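Class II aldolase/adducin domain protein (Pseudomonas syringae pv. phaseolicola 1448A, PDB 3OCR) is of unestablished function but belongs to the class II aldolase/adducin family, whose members include metal-dependent aldolases and the actin-binding adducins. Local coordinates at residues Ala124-His129 / Leu192-Val197. Numbering follows the deposited sequence.
Sequences AVLHTH and LLTGGV
The imidazole of His127 meets Leu192 at its ring edge, where ND1 gives a hydrogen bond of 2.9 Å to Leu192 O, which lies 26° out of the ring plane; the ring of His190 packs against it edge-to-face. With CG anti to the backbone N (chi1 169°) and beside its own carbonyl carbon, the ring lies where ND1 can reach that oxygen. The bond is bent, 143° at the hydrogen, and ND1 sits above the carbonyl plane; Thr128 N shares the same oxygen, straighter and nearer that plane. Leu192 N returns a bond to Thr128 O, completing one hydrogen-bonded pair of the antiparallel strands 124-128 and 191-196. Leu126 and Thr194 form the next, with Leu126 N 2.8 Å from Thr194 O, nearly head-on to the carbonyl; Ala124 and Gly196 form the third, more bent. On the face of Leu126, its CD1 lies alongside Thr194 CG2 at 3.6 Å, a methyl contact under helix 199-219. On the His127 face, Val125 CG1 meets Leu193 CD1 at 3.9 Å, apolar branches filling in against Ile115 and Ile111 of helix 110-118. Gly195, without a side chain, brings its CA within 3.3 Å of Ala124 O in a CA-H...O contact. The contact joins neighbouring interior strands of an AraD-like fold. The ND1 bond helps hold the ring's rotation, with His127 NE2 2.9 Å from His129 NE2; the cluster with His190 resembles the metal-binding histidines of class II aldolases.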
loop_
_atom_site.group_PDB
_atom_site.type_symbol
_atom_site.label_atom_id
_atom_site.label_comp_id
_atom_site.label_asym_id
_atom_site.label_seq_id
_atom_site.Cartn_x
_atom_site.Cartn_y
_atom_site.Cartn_z
ATOM N N ALA A 124 -8.033 -11.199 27.770
ATOM C CA ALA A 124 -8.335 -10.399 26.577
ATOM C C ALA A 124 -8.458 -11.293 25.379
ATOM O O ALA A 124 -7.689 -12.243 25.255
ATOM C CB ALA A 124 -7.281 -9.348 26.337
ATOM N N VAL A 125 -9.437 -10.992 24.518
ATOM C CA VAL A 125 -9.656 -11.771 23.292
ATOM C C VAL A 125 -9.844 -10.795 22.132
ATOM O O VAL A 125 -10.761 -9.957 22.151
ATOM C CB VAL A 125 -10.867 -12.734 23.401
ATOM C CG1 VAL A 125 -11.084 -13.520 22.067
ATOM C CG2 VAL A 125 -10.683 -13.715 24.587
ATOM N N LEU A 126 -8.966 -10.902 21.145
ATOM C CA LEU A 126 -8.971 -10.040 19.970
ATOM C C LEU A 126 -9.334 -10.785 18.718
ATOM O O LEU A 126 -8.805 -11.866 18.443
ATOM C CB LEU A 126 -7.586 -9.439 19.783
ATOM C CG LEU A 126 -6.912 -8.816 21.020
ATOM C CD1 LEU A 126 -5.517 -8.306 20.679
ATOM C CD2 LEU A 126 -7.745 -7.720 21.662
ATOM N N HIS A 127 -10.198 -10.197 17.905
ATOM C CA HIS A 127 -10.500 -10.833 16.646
ATOM C C HIS A 127 -10.385 -9.818 15.515
ATOM O O HIS A 127 -10.918 -8.722 15.635
ATOM C CB HIS A 127 -11.903 -11.453 16.693
ATOM C CG HIS A 127 -12.389 -11.894 15.355
ATOM N ND1 HIS A 127 -11.683 -12.777 14.564
ATOM C CD2 HIS A 127 -13.486 -11.541 14.646
ATOM C CE1 HIS A 127 -12.340 -12.968 13.435
ATOM N NE2 HIS A 127 -13.437 -12.231 13.460
ATOM N N THR A 128 -9.671 -10.150 14.439
ATOM C CA THR A 128 -9.544 -9.190 13.309
ATOM C C THR A 128 -9.891 -9.784 11.953
ATOM O O THR A 128 -9.848 -11.024 11.752
ATOM C CB THR A 128 -8.123 -8.532 13.189
ATOM O OG1 THR A 128 -7.152 -9.550 13.017
ATOM C CG2 THR A 128 -7.739 -7.686 14.429
ATOM N N HIS A 129 -10.236 -8.875 11.026
ATOM C CA HIS A 129 -10.518 -9.212 9.637
ATOM C C HIS A 129 -9.638 -8.379 8.727
ATOM O O HIS A 129 -10.133 -7.474 8.057
ATOM C CB HIS A 129 -11.955 -8.865 9.266
ATOM C CG HIS A 129 -12.995 -9.756 9.861
ATOM N ND1 HIS A 129 -14.337 -9.442 9.802
ATOM C CD2 HIS A 129 -12.911 -10.945 10.503
ATOM C CE1 HIS A 129 -15.035 -10.393 10.397
ATOM N NE2 HIS A 129 -14.194 -11.315 10.832
ATOM N N LEU A 192 -8.425 -13.726 12.104
ATOM C CA LEU A 192 -7.472 -14.115 13.144
ATOM C C LEU A 192 -8.044 -13.888 14.526
ATOM O O LEU A 192 -8.792 -12.929 14.743
ATOM C CB LEU A 192 -6.149 -13.340 13.004
ATOM C CG LEU A 192 -5.414 -13.281 11.653
ATOM C CD1 LEU A 192 -4.272 -12.275 11.770
ATOM C CD2 LEU A 192 -4.907 -14.654 11.193
ATOM N N LEU A 193 -7.637 -14.741 15.460
ATOM C CA LEU A 193 -7.995 -14.593 16.845
ATOM C C LEU A 193 -6.778 -14.792 17.759
ATOM O O LEU A 193 -6.006 -15.763 17.641
ATOM C CB LEU A 193 -9.153 -15.530 17.212
ATOM C CG LEU A 193 -9.765 -15.275 18.599
ATOM C CD1 LEU A 193 -11.262 -15.396 18.598
ATOM C CD2 LEU A 193 -9.130 -16.187 19.656
ATOM N N THR A 194 -6.621 -13.842 18.665
ATOM C CA THR A 194 -5.562 -13.868 19.626
ATOM C C THR A 194 -6.137 -13.723 21.047
ATOM O O THR A 194 -7.092 -12.967 21.253
ATOM C CB THR A 194 -4.613 -12.761 19.191
ATOM O OG1 THR A 194 -3.415 -13.336 18.656
ATOM C CG2 THR A 194 -4.375 -11.741 20.253
ATOM N N GLY A 195 -5.603 -14.482 22.008
ATOM C CA GLY A 195 -5.951 -14.289 23.400
ATOM C C GLY A 195 -4.698 -13.861 24.128
ATOM O O GLY A 195 -3.605 -13.958 23.567
ATOM N N GLY A 196 -4.847 -13.404 25.371
ATOM C CA GLY A 196 -3.696 -13.070 26.209
ATOM C C GLY A 196 -4.075 -12.968 27.662
ATOM O O GLY A 196 -5.266 -12.865 27.996
ATOM N N VAL A 197 -3.064 -13.009 28.525
ATOM C CA VAL A 197 -3.241 -12.920 29.968
ATOM C C VAL A 197 -3.488 -11.451 30.333
ATOM O O VAL A 197 -3.779 -11.118 31.480
ATOM C CB VAL A 197 -2.008 -13.470 30.731
ATOM C CG1 VAL A 197 -1.729 -14.940 30.337
ATOM C CG2 VAL A 197 -0.781 -12.601 30.483
#